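PDB 3HXL: uncharacterized protein DSY3957 from Desulfitobacterium hafniense, which probably forms the contractile sheath around a phage-type tail as a tail sheath protein. Local coordinates for residues N201-P206 / A214-F219; N377-E382 / V416-Y421. All blocks are in the same frame, centred on the assembly; numbering follows the deposited sequence.

In the fold
Both contacts are buried and wholly apolar, and no hydrogen bond crosses either one. Contact 1 sits near the middle of the chain. It joins strand 202-204 and the residues after it to helix 210-227 in the subtilisin-like region. Contact 2 lies farther out, about 33 Å from the centre of the chain, and sets helix 373-392 against strand 415-422 in the C-terminal region. The two hold different elements, and their nearest atoms are about 20 Å apart. Contact 1 packs branched aliphatic chains on two phenylalanine rings and buries 205 Å². Contact 2 has no ring of its own; methyls meet methyls and bury 112 Å².

Contact 1: residues N201-P206 / A214-F219; sequences NTIALP and ATFTAF
Leu205 lies over one face of the Phe216 ring. Its CD2 methyl makes a CH-pi contact, 3.8 Å from the ring centroid and only 12° off the ring normal, so it sits above the middle of the ring. CD1 of Leu205 reaches the far end of the same ring, 4.0 Å from Phe216 CZ. Leu205 CB comes near the side of the ring formed by Phe216 CD1 and CE1. CG of the leucine, anti to the backbone N (chi1 175°), carries the isobutyl end across to the ring, with one methyl over its centre and the other toward its far end.

The other contacts are plain apolar ones, and both come from Ile203. Its CG2 methyl meets the edge of Phe216, near the ring plane, 3.8 Å from Phe216 CE1. The ring is therefore held by leucine on a face and by isoleucine at its rim. The longer branch of Ile203 goes elsewhere: CG1 stands anti to the carbonyl carbon (chi1 -73°) and carries CD1 to Phe219, 3.7 Å from its CE2. The approach to this second ring is oblique.

The segments belong to a beta-alpha-beta unit made of strand 202-204, helix 210-227 and strand 232-236. Strand 202-204 lies between parallel strands 35-40 and 232-236 in a mixed sheet. Phe216 and Phe219 are three residues apart and look out from the same side of the helix, toward the sheet.

Helix 185-195 adds further apolar cover: its Tyr191 touches Ile203, Tyr188 touches Leu205, and Leu192 touches Phe219. Helix 263-276 packs against Thr202 and Ala204 of the same strand.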
loop_
_atom_site.group_PDB
_atom_site.type_symbol
_atom_site.label_atom_id
_atom_site.label_comp_id
_atom_site.label_asym_id
_atom_site.label_seq_id
_atom_site.Cartn_x
_atom_site.Cartn_y
_atom_site.Cartn_z
ATOM N N ASN A 201 3.718 -4.741 -2.682
ATOM C CA ASN A 201 5.102 -4.358 -2.909
ATOM C C ASN A 201 5.662 -3.536 -1.769
ATOM O O ASN A 201 6.769 -3.781 -1.300
ATOM C CB ASN A 201 5.219 -3.535 -4.200
ATOM C CG ASN A 201 4.753 -4.298 -5.412
ATOM O OD1 ASN A 201 5.382 -5.269 -5.823
ATOM N ND2 ASN A 201 3.640 -3.875 -5.984
ATOM N N THR A 202 4.883 -2.562 -1.322
ATOM C CA THR A 202 5.342 -1.677 -0.269
ATOM C C THR A 202 4.312 -1.379 0.808
ATOM O O THR A 202 3.102 -1.421 0.571
ATOM C CB THR A 202 5.783 -0.340 -0.860
ATOM O OG1 THR A 202 4.624 0.398 -1.261
ATOM C CG2 THR A 202 6.661 -0.568 -2.080
ATOM N N ILE A 203 4.812 -1.062 1.995
ATOM C CA ILE A 203 3.958 -0.713 3.121
ATOM C C ILE A 203 4.388 0.651 3.647
ATOM O O ILE A 203 5.575 0.949 3.704
ATOM C CB ILE A 203 4.096 -1.723 4.279
ATOM C CG1 ILE A 203 3.403 -3.038 3.916
ATOM C CG2 ILE A 203 3.513 -1.122 5.551
ATOM C CD1 ILE A 203 3.717 -4.181 4.882
ATOM N N ALA A 204 3.421 1.482 4.015
ATOM C CA ALA A 204 3.733 2.785 4.575
ATOM C C ALA A 204 3.297 2.772 6.030
ATOM O O ALA A 204 2.228 2.251 6.358
ATOM C CB ALA A 204 2.992 3.895 3.824
ATOM N N LEU A 205 4.136 3.313 6.907
ATOM C CA LEU A 205 3.789 3.414 8.323
ATOM C C LEU A 205 3.831 4.906 8.649
ATOM O O LEU A 205 4.884 5.450 8.954
ATOM C CB LEU A 205 4.787 2.646 9.208
ATOM C CG LEU A 205 4.566 2.806 10.720
ATOM C CD1 LEU A 205 3.131 2.415 11.084
ATOM C CD2 LEU A 205 5.558 1.945 11.486
ATOM N N PRO A 206 2.683 5.593 8.550
ATOM C CA PRO A 206 2.589 7.029 8.835
ATOM C C PRO A 206 2.448 7.267 10.337
ATOM O O PRO A 206 1.467 7.849 10.802
ATOM C CB PRO A 206 1.341 7.438 8.059
ATOM C CG PRO A 206 0.457 6.253 8.253
ATOM C CD PRO A 206 1.413 5.091 7.990
ATOM N N ALA A 214 10.417 -0.374 14.730
ATOM C CA ALA A 214 11.301 -1.514 14.933
ATOM C C ALA A 214 10.597 -2.791 14.509
ATOM O O ALA A 214 11.186 -3.649 13.852
ATOM C CB ALA A 214 11.721 -1.600 16.403
ATOM N N THR A 215 9.330 -2.911 14.880
ATOM C CA THR A 215 8.544 -4.085 14.527
ATOM C C THR A 215 8.389 -4.197 13.010
ATOM O O THR A 215 8.553 -5.280 12.446
ATOM C CB THR A 215 7.154 -4.036 15.195
ATOM O OG1 THR A 215 7.304 -4.196 16.614
ATOM C CG2 THR A 215 6.257 -5.143 14.662
ATOM N N PHE A 216 8.082 -3.086 12.346
ATOM C CA PHE A 216 7.935 -3.124 10.898
ATOM C C PHE A 216 9.261 -3.476 10.231
ATOM O O PHE A 216 9.283 -4.168 9.214
ATOM C CB PHE A 216 7.395 -1.787 10.366
ATOM C CG PHE A 216 5.894 -1.673 10.435
ATOM C CD1 PHE A 216 5.159 -1.282 9.312
ATOM C CD2 PHE A 216 5.208 -1.979 11.613
ATOM C CE1 PHE A 216 3.764 -1.197 9.364
ATOM C CE2 PHE A 216 3.818 -1.899 11.672
ATOM C CZ PHE A 216 3.088 -1.510 10.540
ATOM N N THR A 217 10.365 -3.016 10.817
ATOM C CA THR A 217 11.694 -3.310 10.277
ATOM C C THR A 217 11.952 -4.812 10.370
ATOM O O THR A 217 12.443 -5.421 9.422
ATOM C CB THR A 217 12.794 -2.537 11.046
ATOM O OG1 THR A 217 12.596 -1.127 10.868
ATOM C CG2 THR A 217 14.183 -2.910 10.527
ATOM N N ALA A 218 11.608 -5.412 11.509
ATOM C CA ALA A 218 11.796 -6.846 11.691
ATOM C C ALA A 218 10.888 -7.603 10.724
ATOM O O ALA A 218 11.282 -8.613 10.133
ATOM C CB ALA A 218 11.480 -7.249 13.139
ATOM N N PHE A 219 9.665 -7.107 10.574
ATOM C CA PHE A 219 8.680 -7.704 9.679
ATOM C C PHE A 219 9.257 -7.780 8.266
ATOM O O PHE A 219 9.193 -8.821 7.614
ATOM C CB PHE A 219 7.404 -6.855 9.679
ATOM C CG PHE A 219 6.329 -7.361 8.758
ATOM C CD1 PHE A 219 5.563 -8.471 9.097
ATOM C CD2 PHE A 219 6.079 -6.717 7.544
ATOM C CE1 PHE A 219 4.562 -8.935 8.244
ATOM C CE2 PHE A 219 5.081 -7.172 6.684
ATOM C CZ PHE A 219 4.319 -8.282 7.032
#

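Contact 2: residues N377-E382 / V416-Y421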
loop_
_atom_site.group_PDB
_atom_site.type_symbol
_atom_site.label_atom_id
_atom_site.label_comp_id
_atom_site.label_asym_id
_atom_site.label_seq_id
_atom_site.Cartn_x
_atom_site.Cartn_y
_atom_site.Cartn_z
ATOM N N ASN A 377 18.166 -27.576 -19.135
ATOM C CA ASN A 377 18.351 -26.765 -20.330
ATOM C C ASN A 377 17.141 -25.872 -20.564
ATOM O O ASN A 377 17.279 -24.697 -20.897
ATOM C CB ASN A 377 18.574 -27.666 -21.550
ATOM C CG ASN A 377 19.996 -28.190 -21.640
ATOM O OD1 ASN A 377 20.305 -29.038 -22.482
ATOM N ND2 ASN A 377 20.872 -27.684 -20.778
ATOM N N LEU A 378 15.951 -26.436 -20.380
ATOM C CA LEU A 378 14.719 -25.687 -20.585
ATOM C C LEU A 378 14.574 -24.556 -19.571
ATOM O O LEU A 378 14.117 -23.460 -19.905
ATOM C CB LEU A 378 13.516 -26.628 -20.493
ATOM C CG LEU A 378 12.154 -26.039 -20.868
ATOM C CD1 LEU A 378 12.202 -25.441 -22.269
ATOM C CD2 LEU A 378 11.105 -27.130 -20.786
ATOM N N LEU A 379 14.963 -24.833 -18.333
ATOM C CA LEU A 379 14.887 -23.844 -17.269
ATOM C C LEU A 379 15.874 -22.721 -17.586
ATOM O O LEU A 379 15.577 -21.538 -17.401
ATOM C CB LEU A 379 15.247 -24.497 -15.936
ATOM C CG LEU A 379 14.579 -23.928 -14.684
ATOM C CD1 LEU A 379 14.994 -24.753 -13.477
ATOM C CD2 LEU A 379 14.969 -22.474 -14.504
ATOM N N LYS A 380 17.048 -23.108 -18.068
ATOM C CA LYS A 380 18.092 -22.160 -18.425
ATOM C C LYS A 380 17.616 -21.232 -19.536
ATOM O O LYS A 380 17.858 -20.022 -19.503
ATOM C CB LYS A 380 19.342 -22.916 -18.882
ATOM C CG LYS A 380 20.491 -22.029 -19.335
ATOM C CD LYS A 380 21.703 -22.869 -19.705
ATOM C CE LYS A 380 22.886 -22.003 -20.094
ATOM N NZ LYS A 380 24.089 -22.824 -20.398
ATOM N N SER A 381 16.935 -21.807 -20.522
ATOM C CA SER A 381 16.420 -21.039 -21.650
ATOM C C SER A 381 15.376 -20.024 -21.201
ATOM O O SER A 381 15.364 -18.885 -21.670
ATOM C CB SER A 381 15.803 -21.979 -22.690
ATOM O OG SER A 381 15.166 -21.245 -23.725
ATOM N N GLU A 382 14.497 -20.433 -20.295
ATOM C CA GLU A 382 13.461 -19.529 -19.820
ATOM C C GLU A 382 14.042 -18.375 -19.008
ATOM O O GLU A 382 13.526 -17.258 -19.053
ATOM C CB GLU A 382 12.424 -20.296 -18.996
ATOM C CG GLU A 382 11.639 -21.312 -19.818
ATOM C CD GLU A 382 10.924 -20.682 -21.007
ATOM O OE1 GLU A 382 9.987 -19.883 -20.786
ATOM O OE2 GLU A 382 11.304 -20.983 -22.161
ATOM N N VAL A 416 18.156 -28.381 -8.215
ATOM C CA VAL A 416 18.662 -27.657 -9.374
ATOM C C VAL A 416 19.234 -26.314 -8.930
ATOM O O VAL A 416 18.594 -25.573 -8.188
ATOM C CB VAL A 416 17.545 -27.404 -10.406
ATOM C CG1 VAL A 416 18.105 -26.655 -11.603
ATOM C CG2 VAL A 416 16.932 -28.728 -10.843
ATOM N N TYR A 417 20.444 -26.015 -9.386
ATOM C CA TYR A 417 21.106 -24.769 -9.039
ATOM C C TYR A 417 21.312 -23.897 -10.270
ATOM O O TYR A 417 21.790 -24.362 -11.305
ATOM C CB TYR A 417 22.448 -25.062 -8.364
ATOM C CG TYR A 417 22.313 -25.560 -6.940
ATOM C CD1 TYR A 417 22.117 -24.666 -5.884
ATOM C CD2 TYR A 417 22.352 -26.926 -6.648
ATOM C CE1 TYR A 417 21.959 -25.117 -4.573
ATOM C CE2 TYR A 417 22.194 -27.388 -5.336
ATOM C CZ TYR A 417 21.998 -26.477 -4.306
ATOM O OH TYR A 417 21.834 -26.918 -3.012
ATOM N N ILE A 418 20.939 -22.629 -10.149
ATOM C CA ILE A 418 21.088 -21.684 -11.245
ATOM C C ILE A 418 21.978 -20.532 -10.808
ATOM O O ILE A 418 21.749 -19.926 -9.764
ATOM C CB ILE A 418 19.733 -21.109 -11.664
ATOM C CG1 ILE A 418 18.754 -22.249 -11.941
ATOM C CG2 ILE A 418 19.902 -20.229 -12.897
ATOM C CD1 ILE A 418 17.354 -21.780 -12.232
ATOM N N GLU A 419 22.999 -20.241 -11.604
ATOM C CA GLU A 419 23.916 -19.147 -11.304
ATOM C C GLU A 419 23.879 -18.147 -12.454
ATOM O O GLU A 419 23.941 -18.530 -13.620
ATOM C CB GLU A 419 25.343 -19.673 -11.126
ATOM C CG GLU A 419 25.566 -20.496 -9.862
ATOM C CD GLU A 419 27.032 -20.838 -9.642
ATOM O OE1 GLU A 419 27.611 -21.561 -10.478
ATOM O OE2 GLU A 419 27.607 -20.378 -8.634
ATOM N N ALA A 420 23.777 -16.863 -12.125
ATOM C CA ALA A 420 23.732 -15.837 -13.156
ATOM C C ALA A 420 24.360 -14.532 -12.693
ATOM O O ALA A 420 24.577 -14.315 -11.500
ATOM C CB ALA A 420 22.290 -15.587 -13.568
ATOM N N TYR A 421 24.658 -13.670 -13.655
ATOM C CA TYR A 421 25.204 -12.356 -13.359
ATOM C C TYR A 421 24.255 -11.342 -13.946
ATOM O O TYR A 421 23.921 -11.401 -15.128
ATOM C CB TYR A 421 26.590 -12.169 -13.968
ATOM C CG TYR A 421 27.686 -12.782 -13.141
ATOM C CD1 TYR A 421 27.854 -12.426 -11.802
ATOM C CD2 TYR A 421 28.555 -13.722 -13.692
ATOM C CE1 TYR A 421 28.861 -12.994 -11.032
ATOM C CE2 TYR A 421 29.564 -14.296 -12.931
ATOM C CZ TYR A 421 29.711 -13.928 -11.603
ATOM O OH TYR A 421 30.709 -14.494 -10.847
#
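Leu379 points from helix 373-392 toward strand 415-422 and meets Ile418 and Val416 there. Its two methyls share the work. CD2 of Leu379 comes to the end of Ile418, modelled 3.4 Å from its CD1; so short a separation of two carbons is doubtful in detail. CD1 of Leu379 lies 4.0 Å from the same Ile418 CD1, so the isoleucine methyl is approached by both branches of the leucine. The two side chains run at a slant to each other.

Ile418 reaches the helix with an extended chain. CG1 stands anti to the carbonyl carbon (chi1 -52°), and CD1 is stretched out beyond it (chi2 174°), well away from the strand backbone.

Val416 meets the leucine differently. It and Leu379 pass alongside each other, pointing in opposite directions. The touch is looser, with Val416 CG1 4.1 Å from Leu379 CD1. Val416 and Ile418 are two residues apart in the strand and point toward the same helix.

The strand is the middle one of a three-stranded antiparallel sheet, between strands 405-408 and 431-438, and helix 373-392 packs on one side of it. Phe361 of helix 344-364 touches both Leu379 and Ile418. Ile437 adds to the cover of Leu379, and Val407 touches Val416 and Ile418.

The three touching residues offer only carbon to one another, and no hydrogen bond crosses the contact. Helix and sheet are joined here by burial of branched apolar side chains. No polar bond between the two segments adds direction, so the contact probably depends on shape and burial.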